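Local coordinates for protein TlmII (Streptoalloteichus hindustanus, PDB 4HVM) that takes part in tallysomycin biosynthesis, resembles the condensation domains of nonribosomal peptide synthetases, and may act on phosphopantetheine-bound substrates, at residues 15-20 with 293-298; 21-26 with 140-145; 66-71 with 78-83; 90-95 with 127-132. All coordinates share one frame; numbering follows the deposited sequence.

Interactions 1, 2 and 3 lie close together and touch one another, and Q20 reaches both other contacts. Interaction 4 stands apart, at the far end of a sheet. Interactions 1 and 2 share helix 18-27. Interaction 1 is the buried one, where L19 and Q20 of the helix pack on P295 and D298 at the start of strand 297-305. Interaction 2 is nearer the surface and mixes a Met-aromatic contact with an amide at a ring edge. Interactions 3 and 4 are both partly buried strand pairs with backbone bonds, one antiparallel and one parallel. Interaction 3 adds arginine bonds to neutral oxygens and two waters, whereas interaction 4 ends in a network of opposite charges.

Interaction 1: residues 15-20 with 293-298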
loop_
_atom_site.group_PDB
_atom_site.type_symbol
_atom_site.label_atom_id
_atom_site.label_comp_id
_atom_site.label_asym_id
_atom_site.label_seq_id
_atom_site.Cartn_x
_atom_site.Cartn_y
_atom_site.Cartn_z
ATOM N N ARG A 15 13.131 20.061 -2.947
ATOM C CA ARG A 15 11.915 20.156 -2.153
ATOM C C ARG A 15 11.153 18.837 -2.212
ATOM O O ARG A 15 11.173 18.143 -3.227
ATOM C CB ARG A 15 11.036 21.297 -2.665
ATOM C CG ARG A 15 9.958 21.753 -1.695
ATOM C CD ARG A 15 10.568 22.418 -0.470
ATOM N NE ARG A 15 9.591 23.216 0.266
ATOM C CZ ARG A 15 8.822 22.749 1.245
ATOM N NH1 ARG A 15 8.911 21.478 1.616
ATOM N NH2 ARG A 15 7.964 23.555 1.855
ATOM N N ALA A 16 10.482 18.493 -1.118
ATOM C CA ALA A 16 9.718 17.253 -1.050
ATOM C C ALA A 16 8.388 17.398 -1.775
ATOM O O ALA A 16 7.811 18.485 -1.817
ATOM C CB ALA A 16 9.491 16.847 0.392
ATOM N N SER A 17 7.897 16.295 -2.332
ATOM C CA SER A 17 6.632 16.297 -3.062
ATOM C C SER A 17 5.431 16.390 -2.120
ATOM O O SER A 17 5.580 16.317 -0.902
ATOM C CB SER A 17 6.515 15.056 -3.952
ATOM O OG SER A 17 6.414 13.873 -3.180
ATOM N N PHE A 18 4.241 16.539 -2.693
ATOM C CA PHE A 18 3.028 16.740 -1.901
ATOM C C PHE A 18 2.581 15.491 -1.133
ATOM O O PHE A 18 1.961 15.595 -0.072
ATOM C CB PHE A 18 1.898 17.268 -2.787
ATOM C CG PHE A 18 1.262 16.223 -3.658
ATOM C CD1 PHE A 18 1.911 15.730 -4.780
ATOM C CD2 PHE A 18 0.000 15.743 -3.356
ATOM C CE1 PHE A 18 1.306 14.767 -5.581
ATOM C CE2 PHE A 18 -0.607 14.789 -4.147
ATOM C CZ PHE A 18 0.045 14.298 -5.260
ATOM N N LEU A 19 2.895 14.317 -1.669
ATOM C CA LEU A 19 2.581 13.063 -0.990
ATOM C C LEU A 19 3.586 12.788 0.121
ATOM O O LEU A 19 3.255 12.169 1.131
ATOM C CB LEU A 19 2.559 11.898 -1.981
ATOM C CG LEU A 19 1.374 11.878 -2.953
ATOM C CD1 LEU A 19 1.497 10.729 -3.939
ATOM C CD2 LEU A 19 0.045 11.816 -2.204
ATOM N N GLN A 20 4.818 13.249 -0.079
ATOM C CA GLN A 20 5.852 13.145 0.945
ATOM C C GLN A 20 5.563 14.105 2.092
ATOM O O GLN A 20 5.673 13.738 3.260
ATOM C CB GLN A 20 7.231 13.431 0.352
ATOM C CG GLN A 20 7.749 12.334 -0.555
ATOM C CD GLN A 20 9.064 12.694 -1.200
ATOM O OE1 GLN A 20 9.280 13.839 -1.596
ATOM N NE2 GLN A 20 9.957 11.719 -1.308
ATOM N N VAL A 293 9.740 5.433 -10.412
ATOM C CA VAL A 293 10.005 4.851 -9.103
ATOM C C VAL A 293 9.916 5.953 -8.058
ATOM O O VAL A 293 10.704 6.898 -8.079
ATOM C CB VAL A 293 11.406 4.196 -9.035
ATOM C CG1 VAL A 293 11.766 3.825 -7.603
ATOM C CG2 VAL A 293 11.464 2.972 -9.926
ATOM N N GLY A 294 8.946 5.834 -7.156
ATOM C CA GLY A 294 8.744 6.821 -6.113
ATOM C C GLY A 294 7.345 6.822 -5.528
ATOM O O GLY A 294 6.501 6.012 -5.912
ATOM N N PRO A 295 7.091 7.742 -4.586
ATOM C CA PRO A 295 5.779 7.871 -3.946
ATOM C C PRO A 295 4.752 8.553 -4.847
ATOM O O PRO A 295 4.730 9.781 -4.943
ATOM C CB PRO A 295 6.072 8.746 -2.726
ATOM C CG PRO A 295 7.249 9.566 -3.131
ATOM C CD PRO A 295 8.073 8.696 -4.040
ATOM N N LEU A 296 3.904 7.756 -5.489
ATOM C CA LEU A 296 2.859 8.281 -6.359
ATOM C C LEU A 296 1.515 7.595 -6.094
ATOM O O LEU A 296 0.636 7.570 -6.955
ATOM C CB LEU A 296 3.265 8.134 -7.827
ATOM C CG LEU A 296 4.390 9.064 -8.290
ATOM C CD1 LEU A 296 4.729 8.805 -9.743
ATOM C CD2 LEU A 296 4.009 10.524 -8.082
ATOM N N THR A 297 1.368 7.040 -4.896
ATOM C CA THR A 297 0.130 6.383 -4.505
ATOM C C THR A 297 -0.531 7.172 -3.383
ATOM O O THR A 297 0.120 7.541 -2.406
ATOM C CB THR A 297 0.374 4.937 -4.036
ATOM O OG1 THR A 297 1.022 4.196 -5.077
ATOM C CG2 THR A 297 -0.943 4.265 -3.680
ATOM N N ASP A 298 -1.824 7.434 -3.534
ATOM C CA ASP A 298 -2.568 8.201 -2.546
ATOM C C ASP A 298 -3.884 7.513 -2.204
ATOM O O ASP A 298 -4.362 6.664 -2.954
ATOM C CB ASP A 298 -2.832 9.612 -3.068
ATOM C CG ASP A 298 -3.262 10.569 -1.976
ATOM O OD1 ASP A 298 -2.911 10.343 -0.795
ATOM O OD2 ASP A 298 -3.945 11.557 -2.306
#
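The carboxylate of D298 has L19 over one face: methyl CD2 stands 3.5 Å from CG, almost straight above it. OD2 of the same group bonds to Y332 OH and to the backbone N of Y335. The amide of Q20 is the second flat group. P295 CG lies on one side of its plane, displaced toward Q20 CG and NE2, and approaches Q20 CG to 3.8 Å. In the amide plane, OE1 takes the backbone N of S17 on a lone pair, at 2.9 Å, while NE2 gives its bond to M143 O. The ring of F18 carries L19 CG on one face, 3.6 Å above the plane and off toward the rim.

L19 carries most of the contact. Its CG is anti to the carbonyl carbon (chi1 -71°), which points the branch toward 295-298. CD2 goes to D298. CD1 settles on the backbone of 295-297, 3.5 Å from P295 O and 3.7 Å from L296 CA. These are van der Waals contacts of methyls, partly with polar groups, and involve no hydrogen bond. The polar ends of D298 and Q20 find their bonds to the side of them.

S17 is the N-cap of helix 18-27. The bond from its N to the side chain of Q20, three residues on, resembles one half of a capping box. It also fixes the rotation of the amide under P295.

Helix 18-27 thus meets the start of strand 297-305, an outermost strand of the six-stranded sheet. D146 bonds to L296 N and T297 OG1, and strand 76-80 reaches Q20 through M78.

Interaction 2: residues 21-26 with 140-145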
loop_
_atom_site.group_PDB
_atom_site.type_symbol
_atom_site.label_atom_id
_atom_site.label_comp_id
_atom_site.label_asym_id
_atom_site.label_seq_id
_atom_site.Cartn_x
_atom_site.Cartn_y
_atom_site.Cartn_z
ATOM N N ARG A 21 5.194 15.335 1.748
ATOM C CA ARG A 21 4.794 16.328 2.738
ATOM C C ARG A 21 3.592 15.842 3.545
ATOM O O ARG A 21 3.552 15.985 4.767
ATOM C CB ARG A 21 4.459 17.659 2.057
ATOM C CG ARG A 21 5.590 18.682 2.079
ATOM C CD ARG A 21 5.217 19.971 1.346
ATOM N NE ARG A 21 5.450 19.872 -0.094
ATOM C CZ ARG A 21 4.497 19.927 -1.022
ATOM N NH1 ARG A 21 3.229 20.091 -0.672
ATOM N NH2 ARG A 21 4.817 19.826 -2.306
ATOM N N GLY A 22 2.618 15.263 2.849
ATOM C CA GLY A 22 1.407 14.774 3.482
ATOM C C GLY A 22 1.641 13.643 4.464
ATOM O O GLY A 22 1.159 13.690 5.595
ATOM N N ALA A 23 2.380 12.623 4.036
ATOM C CA ALA A 23 2.675 11.479 4.892
ATOM C C ALA A 23 3.519 11.887 6.096
ATOM O O ALA A 23 3.382 11.325 7.182
ATOM C CB ALA A 23 3.380 10.398 4.097
ATOM N N TRP A 24 4.389 12.871 5.894
ATOM C CA TRP A 24 5.281 13.339 6.949
ATOM C C TRP A 24 4.512 13.990 8.095
ATOM O O TRP A 24 5.015 14.077 9.213
ATOM C CB TRP A 24 6.317 14.312 6.379
ATOM C CG TRP A 24 7.341 14.780 7.371
ATOM C CD1 TRP A 24 7.562 16.065 7.779
ATOM C CD2 TRP A 24 8.285 13.967 8.078
ATOM N NE1 TRP A 24 8.585 16.102 8.695
ATOM C CE2 TRP A 24 9.046 14.826 8.897
ATOM C CE3 TRP A 24 8.560 12.596 8.099
ATOM C CZ2 TRP A 24 10.062 14.358 9.729
ATOM C CZ3 TRP A 24 9.568 12.134 8.925
ATOM C CH2 TRP A 24 10.308 13.012 9.728
ATOM N N ARG A 25 3.293 14.440 7.813
ATOM C CA ARG A 25 2.467 15.079 8.832
ATOM C C ARG A 25 2.085 14.125 9.960
ATOM O O ARG A 25 1.997 14.532 11.118
ATOM C CB ARG A 25 1.211 15.700 8.212
ATOM C CG ARG A 25 1.481 16.963 7.411
ATOM C CD ARG A 25 0.190 17.636 6.959
ATOM N NE ARG A 25 0.442 18.926 6.315
ATOM C CZ ARG A 25 0.569 19.103 5.001
ATOM N NH1 ARG A 25 0.457 18.074 4.173
ATOM N NH2 ARG A 25 0.805 20.314 4.512
ATOM N N TRP A 26 1.871 12.855 9.622
ATOM C CA TRP A 26 1.500 11.858 10.622
ATOM C C TRP A 26 2.656 10.920 10.974
ATOM O O TRP A 26 2.715 10.392 12.082
ATOM C CB TRP A 26 0.278 11.052 10.164
ATOM C CG TRP A 26 0.557 10.076 9.057
ATOM C CD1 TRP A 26 0.596 10.342 7.717
ATOM C CD2 TRP A 26 0.825 8.676 9.194
ATOM N NE1 TRP A 26 0.880 9.196 7.014
ATOM C CE2 TRP A 26 1.024 8.158 7.897
ATOM C CE3 TRP A 26 0.919 7.809 10.287
ATOM C CZ2 TRP A 26 1.311 6.811 7.666
ATOM C CZ3 TRP A 26 1.206 6.476 10.055
ATOM C CH2 TRP A 26 1.396 5.989 8.757
ATOM N N ALA A 140 11.603 -0.729 2.805
ATOM C CA ALA A 140 11.662 0.674 2.411
ATOM C C ALA A 140 10.677 1.598 3.114
ATOM O O ALA A 140 9.560 1.210 3.449
ATOM C CB ALA A 140 11.500 0.795 0.903
ATOM N N HIS A 141 11.117 2.834 3.319
ATOM C CA HIS A 141 10.271 3.898 3.841
ATOM C C HIS A 141 9.232 4.249 2.780
ATOM O O HIS A 141 9.560 4.355 1.596
ATOM C CB HIS A 141 11.139 5.115 4.157
ATOM C CG HIS A 141 10.487 6.115 5.058
ATOM N ND1 HIS A 141 9.464 6.938 4.641
ATOM C CD2 HIS A 141 10.728 6.438 6.351
ATOM C CE1 HIS A 141 9.098 7.720 5.640
ATOM N NE2 HIS A 141 9.848 7.437 6.689
ATOM N N GLN A 142 7.985 4.430 3.201
ATOM C CA GLN A 142 6.884 4.641 2.262
ATOM C C GLN A 142 6.937 5.997 1.557
ATOM O O GLN A 142 6.227 6.218 0.577
ATOM C CB GLN A 142 5.533 4.477 2.963
ATOM C CG GLN A 142 5.240 5.555 3.993
ATOM C CD GLN A 142 3.772 5.627 4.358
ATOM O OE1 GLN A 142 3.295 4.881 5.214
ATOM N NE2 GLN A 142 3.045 6.530 3.709
HETATM N N MSE A 143 7.772 6.900 2.060
HETATM C CA MSE A 143 7.935 8.215 1.446
HETATM C C MSE A 143 8.965 8.179 0.321
HETATM O O MSE A 143 9.259 9.201 -0.301
HETATM C CB MSE A 143 8.335 9.254 2.493
HETATM C CG MSE A 143 7.207 9.661 3.421
HETATM SE SE MSE A 143 7.760 10.977 4.741
HETATM C CE MSE A 143 8.592 12.265 3.542
ATOM N N LEU A 144 9.516 6.996 0.074
ATOM C CA LEU A 144 10.449 6.795 -1.024
ATOM C C LEU A 144 9.864 5.833 -2.045
ATOM O O LEU A 144 9.906 6.090 -3.243
ATOM C CB LEU A 144 11.785 6.253 -0.510
ATOM C CG LEU A 144 12.651 7.204 0.318
ATOM C CD1 LEU A 144 14.042 6.626 0.504
ATOM C CD2 LEU A 144 12.722 8.574 -0.336
ATOM N N LEU A 145 9.315 4.724 -1.560
ATOM C CA LEU A 145 8.745 3.705 -2.431
ATOM C C LEU A 145 7.325 3.338 -2.011
ATOM O O LEU A 145 7.088 2.985 -0.857
ATOM C CB LEU A 145 9.619 2.450 -2.411
ATOM C CG LEU A 145 11.106 2.640 -2.714
ATOM C CD1 LEU A 145 11.839 1.310 -2.649
ATOM C CD2 LEU A 145 11.297 3.291 -4.070
#
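M143, modelled as selenomethionine, makes the apolar part of the contact with W24 and A23. Its SE lies 3.8 Å from W24 CE3 and 5.1 Å from the centroid of the six-membered ring. The approach is oblique, 70° off the ring normal, and counts as a Met-aromatic contact. SE also rests on W24 CB, 4.0 Å away. The indole comes into range because W24 CG is anti to the backbone N (chi1 -176°). A23 CB meets M143 CG at 4.0 Å. F70 and L27 also pack on M143.

The family motif runs through the second segment. Residues 141-147 align with the HHxxxDG signature of condensation domains in a degenerate form: H141 and D146 match, Q142 replaces the second histidine and an alanine the glycine. The segment is the end of strand 133-141 and the loop after it, and helix 18-27 lies against it.

Polar atoms meet apolar ones next to this. Q142 OE1 comes to the edge of the W26 ring, near its plane and 3.7 Å from CZ2. The amide and indole planes are 67° apart. The other branch of the amide turns to the helix, with NE2 3.9 Å from A23 CB. W26 is exposed, so this flank faces solvent.

Hydrogen bonds shape the loop from within. M143 N donates to H141 ND1 over 3.1 Å, in the plane of the imidazole, which fixes the turn of that ring. H141 O receives both L144 N and L145 N.

Interaction 3: residues 66-71 with 78-83; sequences LRVNFV and MRTREN
V68 and T80, N69 and R79, and F70 and M78 pair across an antiparallel beta hairpin of strands 68-72 and 76-80. N69 with R79 is the hydrogen-bonded pair, with both N-to-O links at 2.8 Å. Beyond the strands, R81 N donates to R67 O.

Apolar contact lies on the face of V68, F70 and M78. M78 CE meets V68 CG2 at 3.6 Å. M78 CG lies between V68 CG1 and F70 CE1.

Arginine bonds close the open end. R67 NH1 reaches R81 O at 2.9 Å, while its NE and NH2 go to L60 O and D61 O. R81 is bent at its third torsion (chi3 60°), which folds the guanidinium back over the hairpin. NE donates to N83 O and NH2 to A84 O. Two waters in its plane link NH1 and NH2 to L66 O. With R81 cut back to an alanine, N69 OD1, both waters, N83 O and A84 O would probably all be left without this donor.

N69 ND2 is held by D119 O. Its OD1 takes R81 NH1 at 2.8 Å, from 34° out of the amide plane.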
loop_
_atom_site.group_PDB
_atom_site.type_symbol
_atom_site.label_atom_id
_atom_site.label_comp_id
_atom_site.label_asym_id
_atom_site.label_seq_id
_atom_site.Cartn_x
_atom_site.Cartn_y
_atom_site.Cartn_z
ATOM N N LEU A 66 16.654 6.234 -3.954
ATOM C CA LEU A 66 16.842 5.200 -2.949
ATOM C C LEU A 66 17.852 5.634 -1.890
ATOM O O LEU A 66 17.830 5.142 -0.762
ATOM C CB LEU A 66 17.296 3.901 -3.608
ATOM C CG LEU A 66 16.391 3.356 -4.710
ATOM C CD1 LEU A 66 16.970 2.075 -5.288
ATOM C CD2 LEU A 66 14.985 3.119 -4.187
ATOM N N ARG A 67 18.735 6.555 -2.262
ATOM C CA ARG A 67 19.769 7.042 -1.358
ATOM C C ARG A 67 19.384 8.389 -0.754
ATOM O O ARG A 67 20.248 9.220 -0.475
ATOM C CB ARG A 67 21.100 7.165 -2.105
ATOM C CG ARG A 67 21.683 5.834 -2.550
ATOM C CD ARG A 67 22.952 6.011 -3.369
ATOM N NE ARG A 67 22.672 6.365 -4.758
ATOM C CZ ARG A 67 22.975 7.535 -5.313
ATOM N NH1 ARG A 67 23.578 8.476 -4.600
ATOM N NH2 ARG A 67 22.682 7.761 -6.585
ATOM N N VAL A 68 18.090 8.600 -0.547
ATOM C CA VAL A 68 17.604 9.892 -0.079
ATOM C C VAL A 68 17.238 9.905 1.404
ATOM O O VAL A 68 16.551 9.011 1.897
ATOM C CB VAL A 68 16.400 10.370 -0.928
ATOM C CG1 VAL A 68 15.542 11.362 -0.157
ATOM C CG2 VAL A 68 16.891 10.970 -2.239
ATOM N N ASN A 69 17.728 10.919 2.109
ATOM C CA ASN A 69 17.314 11.182 3.479
ATOM C C ASN A 69 16.513 12.475 3.530
ATOM O O ASN A 69 16.555 13.270 2.593
ATOM C CB ASN A 69 18.527 11.265 4.405
ATOM C CG ASN A 69 19.212 9.926 4.585
ATOM O OD1 ASN A 69 20.159 9.595 3.870
ATOM N ND2 ASN A 69 18.732 9.144 5.544
ATOM N N PHE A 70 15.780 12.685 4.618
ATOM C CA PHE A 70 14.912 13.852 4.730
ATOM C C PHE A 70 15.412 14.853 5.760
ATOM O O PHE A 70 15.974 14.477 6.789
ATOM C CB PHE A 70 13.480 13.425 5.051
ATOM C CG PHE A 70 12.831 12.639 3.954
ATOM C CD1 PHE A 70 12.238 13.283 2.882
ATOM C CD2 PHE A 70 12.821 11.255 3.986
ATOM C CE1 PHE A 70 11.646 12.563 1.864
ATOM C CE2 PHE A 70 12.228 10.530 2.974
ATOM C CZ PHE A 70 11.638 11.184 1.912
ATOM N N VAL A 71 15.206 16.132 5.472
ATOM C CA VAL A 71 15.610 17.194 6.378
ATOM C C VAL A 71 14.411 18.056 6.741
ATOM O O VAL A 71 13.912 18.824 5.916
ATOM C CB VAL A 71 16.698 18.086 5.754
ATOM C CG1 VAL A 71 17.052 19.218 6.703
ATOM C CG2 VAL A 71 17.931 17.263 5.408
HETATM N N MSE A 78 14.656 16.936 0.485
HETATM C CA MSE A 78 15.323 15.677 0.166
HETATM C C MSE A 78 16.829 15.874 0.015
HETATM O O MSE A 78 17.283 16.871 -0.544
HETATM C CB MSE A 78 14.727 15.046 -1.097
HETATM C CG MSE A 78 13.454 14.255 -0.849
HETATM SE SE MSE A 78 12.554 13.696 -2.483
HETATM C CE MSE A 78 14.037 12.869 -3.426
ATOM N N ARG A 79 17.594 14.915 0.522
ATOM C CA ARG A 79 19.049 14.990 0.503
ATOM C C ARG A 79 19.617 13.678 -0.024
ATOM O O ARG A 79 19.333 12.613 0.523
ATOM C CB ARG A 79 19.563 15.252 1.919
ATOM C CG ARG A 79 21.069 15.420 2.051
ATOM C CD ARG A 79 21.473 15.504 3.522
ATOM N NE ARG A 79 22.843 15.979 3.704
ATOM C CZ ARG A 79 23.184 17.263 3.798
ATOM N NH1 ARG A 79 22.253 18.206 3.724
ATOM N NH2 ARG A 79 24.455 17.605 3.964
ATOM N N THR A 80 20.414 13.751 -1.084
ATOM C CA THR A 80 20.928 12.537 -1.712
ATOM C C THR A 80 22.249 12.085 -1.103
ATOM O O THR A 80 23.276 12.745 -1.250
ATOM C CB THR A 80 21.089 12.705 -3.228
ATOM O OG1 THR A 80 19.841 13.118 -3.796
ATOM C CG2 THR A 80 21.511 11.390 -3.858
ATOM N N ARG A 81 22.204 10.949 -0.418
ATOM C CA ARG A 81 23.377 10.369 0.216
ATOM C C ARG A 81 24.323 9.817 -0.846
ATOM O O ARG A 81 23.886 9.190 -1.812
ATOM C CB ARG A 81 22.935 9.260 1.170
ATOM C CG ARG A 81 23.919 8.910 2.266
ATOM C CD ARG A 81 23.297 7.926 3.258
ATOM N NE ARG A 81 22.884 6.674 2.624
ATOM C CZ ARG A 81 21.628 6.364 2.310
ATOM N NH1 ARG A 81 20.643 7.216 2.571
ATOM N NH2 ARG A 81 21.356 5.201 1.733
ATOM N N GLU A 82 25.617 10.057 -0.669
ATOM C CA GLU A 82 26.616 9.641 -1.648
ATOM C C GLU A 82 26.865 8.133 -1.634
ATOM O O GLU A 82 26.910 7.495 -2.686
ATOM C CB GLU A 82 27.925 10.397 -1.421
ATOM C CG GLU A 82 27.791 11.906 -1.560
ATOM C CD GLU A 82 29.110 12.628 -1.383
ATOM O OE1 GLU A 82 29.865 12.269 -0.452
ATOM O OE2 GLU A 82 29.394 13.550 -2.178
ATOM N N ASN A 83 27.033 7.572 -0.440
ATOM C CA ASN A 83 27.243 6.136 -0.292
ATOM C C ASN A 83 25.963 5.424 0.131
ATOM O O ASN A 83 25.314 5.822 1.098
ATOM C CB ASN A 83 28.370 5.849 0.705
ATOM C CG ASN A 83 29.741 6.226 0.166
ATOM O OD1 ASN A 83 29.859 6.896 -0.862
ATOM N ND2 ASN A 83 30.788 5.799 0.865
HETATM O O HOH W 1 18.766 3.494 0.976
HETATM O O HOH W 2 17.657 6.155 2.010
#

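Interaction 4: residues 90-95 with 127-132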
loop_
_atom_site.group_PDB
_atom_site.type_symbol
_atom_site.label_atom_id
_atom_site.label_comp_id
_atom_site.label_asym_id
_atom_site.label_seq_id
_atom_site.Cartn_x
_atom_site.Cartn_y
_atom_site.Cartn_z
ATOM N N SER A 90 22.535 -12.120 4.012
ATOM C CA SER A 90 22.281 -13.112 5.051
ATOM C C SER A 90 22.243 -14.525 4.473
ATOM O O SER A 90 22.078 -14.710 3.268
ATOM C CB SER A 90 20.965 -12.807 5.773
ATOM O OG SER A 90 21.005 -11.538 6.404
ATOM N N ASP A 91 22.394 -15.519 5.345
ATOM C CA ASP A 91 22.361 -16.922 4.945
ATOM C C ASP A 91 21.603 -17.732 5.996
ATOM O O ASP A 91 21.975 -17.741 7.170
ATOM C CB ASP A 91 23.787 -17.457 4.774
ATOM C CG ASP A 91 23.835 -18.766 4.008
ATOM O OD1 ASP A 91 22.996 -19.651 4.278
ATOM O OD2 ASP A 91 24.709 -18.910 3.128
ATOM N N LEU A 92 20.543 -18.414 5.570
ATOM C CA LEU A 92 19.664 -19.128 6.493
ATOM C C LEU A 92 19.649 -20.633 6.252
ATOM O O LEU A 92 18.682 -21.309 6.601
ATOM C CB LEU A 92 18.237 -18.593 6.381
ATOM C CG LEU A 92 18.043 -17.090 6.568
ATOM C CD1 LEU A 92 16.569 -16.739 6.501
ATOM C CD2 LEU A 92 18.651 -16.624 7.882
ATOM N N ARG A 93 20.714 -21.154 5.653
ATOM C CA ARG A 93 20.802 -22.578 5.349
ATOM C C ARG A 93 20.850 -23.460 6.598
ATOM O O ARG A 93 20.541 -24.649 6.533
ATOM C CB ARG A 93 22.006 -22.863 4.446
ATOM C CG ARG A 93 21.745 -22.583 2.973
ATOM C CD ARG A 93 22.965 -22.868 2.107
ATOM N NE ARG A 93 24.022 -21.878 2.291
ATOM C CZ ARG A 93 25.158 -21.857 1.601
ATOM N NH1 ARG A 93 25.395 -22.775 0.674
ATOM N NH2 ARG A 93 26.061 -20.915 1.840
ATOM N N GLY A 94 21.231 -22.876 7.729
ATOM C CA GLY A 94 21.324 -23.618 8.973
ATOM C C GLY A 94 19.980 -23.886 9.626
ATOM O O GLY A 94 19.895 -24.630 10.601
ATOM N N HIS A 95 18.927 -23.277 9.091
ATOM C CA HIS A 95 17.583 -23.454 9.630
ATOM C C HIS A 95 16.801 -24.494 8.831
ATOM O O HIS A 95 16.835 -24.485 7.602
ATOM C CB HIS A 95 16.830 -22.124 9.620
ATOM C CG HIS A 95 17.480 -21.054 10.440
ATOM N ND1 HIS A 95 17.406 -21.025 11.815
ATOM C CD2 HIS A 95 18.209 -19.972 10.079
ATOM C CE1 HIS A 95 18.063 -19.973 12.267
ATOM N NE2 HIS A 95 18.561 -19.317 11.235
ATOM N N VAL A 127 19.060 -12.813 0.705
ATOM C CA VAL A 127 18.972 -13.920 1.650
ATOM C C VAL A 127 18.995 -15.260 0.924
ATOM O O VAL A 127 18.109 -15.550 0.121
ATOM C CB VAL A 127 17.685 -13.837 2.491
ATOM C CG1 VAL A 127 17.759 -14.786 3.670
ATOM C CG2 VAL A 127 17.445 -12.413 2.973
ATOM N N ARG A 128 20.010 -16.073 1.204
ATOM C CA ARG A 128 20.098 -17.404 0.612
ATOM C C ARG A 128 19.456 -18.442 1.529
ATOM O O ARG A 128 19.811 -18.548 2.703
ATOM C CB ARG A 128 21.551 -17.782 0.307
ATOM C CG ARG A 128 21.710 -19.207 -0.203
ATOM C CD ARG A 128 23.076 -19.450 -0.826
ATOM N NE ARG A 128 23.215 -18.806 -2.130
ATOM C CZ ARG A 128 22.843 -19.359 -3.281
ATOM N NH1 ARG A 128 22.297 -20.568 -3.297
ATOM N NH2 ARG A 128 23.012 -18.698 -4.419
ATOM N N LEU A 129 18.514 -19.205 0.982
ATOM C CA LEU A 129 17.760 -20.183 1.759
ATOM C C LEU A 129 18.309 -21.600 1.603
ATOM O O LEU A 129 18.240 -22.408 2.530
ATOM C CB LEU A 129 16.287 -20.158 1.348
ATOM C CG LEU A 129 15.613 -18.787 1.298
ATOM C CD1 LEU A 129 14.136 -18.932 0.973
ATOM C CD2 LEU A 129 15.804 -18.043 2.608
ATOM N N SER A 130 18.844 -21.896 0.423
ATOM C CA SER A 130 19.378 -23.220 0.128
ATOM C C SER A 130 20.391 -23.143 -1.006
ATOM O O SER A 130 20.898 -22.070 -1.326
ATOM C CB SER A 130 18.250 -24.184 -0.246
ATOM O OG SER A 130 17.514 -23.703 -1.359
ATOM N N GLU A 131 20.678 -24.287 -1.618
ATOM C CA GLU A 131 21.637 -24.343 -2.712
ATOM C C GLU A 131 21.048 -23.803 -4.011
ATOM O O GLU A 131 21.778 -23.518 -4.961
ATOM C CB GLU A 131 22.132 -25.774 -2.913
ATOM C CG GLU A 131 22.799 -26.360 -1.682
ATOM C CD GLU A 131 23.950 -25.503 -1.182
ATOM O OE1 GLU A 131 24.023 -25.259 0.042
ATOM O OE2 GLU A 131 24.784 -25.080 -2.010
ATOM N N THR A 132 19.727 -23.664 -4.049
ATOM C CA THR A 132 19.047 -23.197 -5.252
ATOM C C THR A 132 18.237 -21.922 -5.018
ATOM O O THR A 132 18.031 -21.137 -5.942
ATOM C CB THR A 132 18.106 -24.278 -5.826
ATOM O OG1 THR A 132 17.100 -24.604 -4.859
ATOM C CG2 THR A 132 18.885 -25.535 -6.186
#
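L92 and V127 form the tight side of this contact. L92 CD1 is 3.6 Å from V127 CG1 and 4.2 Å from L129 CD2. Beside them the backbones join as parallel strands. R128 N donates to S90 O, and L92 N donates almost straight to R128 O at 3.0 Å. Strands 87-91 and 122-128 are neighbours in the mixed sheet, joined through helix 98-110 as a beta-alpha-beta unit. That helix covers L92 and L129.

The other side is loose and faces solvent. D91, R93 and E131 are all exposed there. R93 grips D91 side-on with two nitrogens: NE to OD1 on its syn lone pair, and NH2 to OD2 at 2.7 Å. D91 OD1 also takes the backbone N of R93, which makes an Asx turn. On the far end of the guanidinium, NH1 reaches across to E131 OE1 at 2.9 Å. R93 is bent at its third torsion (chi3 -72°), which lays the group along the second segment.

R128 runs between the two sides. Its CD sits over the centre of one face of the R93 guanidinium, 4.0 Å above the plane. Its own NH1 donates to S130 O at 2.8 Å, and NE pairs with D49. Loss of the R128 chain to an alanine is likely to uncover that face of R93 and to leave D49 without this charge partner and S130 O without this donor.

The charges are matched: R93 is flanked by two carboxylates and R128 is paired with D49. R93 lying between D91 and E131 would probably favour the ionised form of both acids.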